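Local coordinates for protein probable M18 family aminopeptidase 1 (Thermotoga maritima, PDB 2GLF) that probably works as a metal-dependent aminopeptidase of the M18 family, removing residues from the N-terminus of peptides, at residues 111-116 and 185-190. Sequence-based numbering, arbitrary orientation.
Sequences IALFKT and MLIAGT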
loop_
_atom_site.group_PDB
_atom_site.type_symbol
_atom_site.label_atom_id
_atom_site.label_comp_id
_atom_site.label_asym_id
_atom_site.label_seq_id
_atom_site.Cartn_x
_atom_site.Cartn_y
_atom_site.Cartn_z
ATOM N N ILE A 111 10.472 20.394 35.811
ATOM C CA ILE A 111 11.857 20.022 35.543
ATOM C C ILE A 111 12.577 21.086 34.714
ATOM O O ILE A 111 12.148 21.422 33.614
ATOM C CB ILE A 111 11.925 18.682 34.790
ATOM C CG1 ILE A 111 11.387 17.570 35.683
ATOM C CG2 ILE A 111 13.345 18.389 34.361
ATOM C CD1 ILE A 111 11.358 16.207 35.018
ATOM N N ALA A 112 13.668 21.618 35.254
ATOM C CA ALA A 112 14.450 22.623 34.545
ATOM C C ALA A 112 15.140 21.912 33.383
ATOM O O ALA A 112 15.694 20.826 33.556
ATOM C CB ALA A 112 15.480 23.244 35.480
ATOM N N LEU A 113 15.114 22.523 32.203
ATOM C CA LEU A 113 15.711 21.900 31.024
ATOM C C LEU A 113 16.564 22.823 30.164
ATOM O O LEU A 113 16.331 24.032 30.106
ATOM C CB LEU A 113 14.607 21.333 30.138
ATOM C CG LEU A 113 13.741 20.200 30.663
ATOM C CD1 LEU A 113 12.505 20.079 29.795
ATOM C CD2 LEU A 113 14.543 18.916 30.666
ATOM N N PHE A 114 17.548 22.243 29.487
ATOM C CA PHE A 114 18.396 23.008 28.578
ATOM C C PHE A 114 18.100 22.498 27.180
ATOM O O PHE A 114 18.420 21.352 26.851
ATOM C CB PHE A 114 19.888 22.793 28.859
ATOM C CG PHE A 114 20.384 23.486 30.084
ATOM C CD1 PHE A 114 20.992 22.765 31.102
ATOM C CD2 PHE A 114 20.262 24.862 30.213
ATOM C CE1 PHE A 114 21.473 23.402 32.234
ATOM C CE2 PHE A 114 20.740 25.514 31.341
ATOM C CZ PHE A 114 21.349 24.780 32.356
ATOM N N LYS A 115 17.475 23.333 26.363
ATOM C CA LYS A 115 17.187 22.931 24.998
ATOM C C LYS A 115 18.473 23.074 24.187
ATOM O O LYS A 115 19.231 24.024 24.362
ATOM C CB LYS A 115 16.101 23.816 24.377
ATOM C CG LYS A 115 14.812 23.907 25.163
ATOM C CD LYS A 115 13.706 24.516 24.314
ATOM C CE LYS A 115 12.996 23.460 23.459
ATOM N NZ LYS A 115 13.887 22.689 22.537
ATOM N N THR A 116 18.734 22.125 23.308
ATOM C CA THR A 116 19.921 22.224 22.492
ATOM C C THR A 116 19.508 22.181 21.040
ATOM O O THR A 116 18.331 22.049 20.717
ATOM C CB THR A 116 20.882 21.066 22.736
ATOM O OG1 THR A 116 20.332 19.869 22.178
ATOM C CG2 THR A 116 21.108 20.871 24.218
HETATM N N MSE A 185 17.209 17.577 25.155
HETATM C CA MSE A 185 17.332 18.568 26.213
HETATM C C MSE A 185 17.903 17.931 27.471
HETATM O O MSE A 185 17.405 16.903 27.926
HETATM C CB MSE A 185 15.958 19.149 26.525
HETATM C CG MSE A 185 15.011 19.101 25.340
HETATM SE SE MSE A 185 13.343 20.034 25.630
HETATM C CE MSE A 185 12.428 18.709 26.700
ATOM N N LEU A 186 18.948 18.524 28.039
ATOM C CA LEU A 186 19.507 17.960 29.261
ATOM C C LEU A 186 18.733 18.499 30.453
ATOM O O LEU A 186 18.181 19.604 30.409
ATOM C CB LEU A 186 21.001 18.293 29.426
ATOM C CG LEU A 186 21.732 19.183 28.423
ATOM C CD1 LEU A 186 23.158 19.382 28.892
ATOM C CD2 LEU A 186 21.703 18.557 27.042
ATOM N N ILE A 187 18.685 17.702 31.514
ATOM C CA ILE A 187 17.990 18.097 32.727
ATOM C C ILE A 187 18.839 19.115 33.492
ATOM O O ILE A 187 19.972 18.833 33.876
ATOM C CB ILE A 187 17.710 16.869 33.611
ATOM C CG1 ILE A 187 16.862 15.863 32.826
ATOM C CG2 ILE A 187 16.994 17.292 34.879
ATOM C CD1 ILE A 187 16.486 14.622 33.600
ATOM N N ALA A 188 18.295 20.309 33.694
ATOM C CA ALA A 188 19.017 21.349 34.410
ATOM C C ALA A 188 18.856 21.180 35.914
ATOM O O ALA A 188 19.772 21.468 36.680
ATOM C CB ALA A 188 18.514 22.714 33.982
ATOM N N GLY A 189 17.684 20.713 36.336
ATOM C CA GLY A 189 17.443 20.523 37.750
ATOM C C GLY A 189 16.040 20.042 38.036
ATOM O O GLY A 189 15.203 19.991 37.137
ATOM N N THR A 190 15.784 19.693 39.294
ATOM C CA THR A 190 14.470 19.210 39.696
ATOM C C THR A 190 14.009 19.758 41.041
ATOM O O THR A 190 12.835 19.638 41.381
ATOM C CB THR A 190 14.433 17.678 39.785
ATOM O OG1 THR A 190 15.344 17.242 40.798
ATOM C CG2 THR A 190 14.814 17.054 38.454
#
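Ala112 faces both Ala188 and Gly189, which makes a classic beta bulge in the antiparallel pairing of segment 111-116, part of strand 111-119, with strand 185-189. The evidence is one carbonyl with two donors: Ala112 O accepts Ala188 N at 2.7 Å, from well above the carbonyl plane, and Gly189 N only weakly. Ala112 N returns a bond to Gly189 O. Beyond the bulge the register moves by one residue and Phe114 pairs with Leu186, where Phe114 N meets Leu186 O at 2.9 Å, in the carbonyl plane and with an N-H...O angle of 160°.

The side of Ala112, Phe114 and Ala188 is the more tightly packed in kind, with a methyl set over a ring face. With CG of Phe114 anti to its carbonyl carbon (chi1 -74°), the ring receives Ala188 CB 3.9 Å from its centroid and displaced toward the rim, a CH-pi contact. On the other side Leu113 CD1 touches CE of selenomethionine Met185, but the contact thins toward Lys115, whose CE runs alongside Met185 SE at 4.1 Å. Lys115 NZ makes its salt bridge with Glu182.

Pro333 and Leu422 of a second subunit meet Ile111 and Ile187, respectively. Helix 200-213 packs Val205 against Ala112 and Ala188, and strand 185-189 is an edge strand, within this chain, of a six-stranded antiparallel sheet, next to 111-119, which pairs in turn with 97-108.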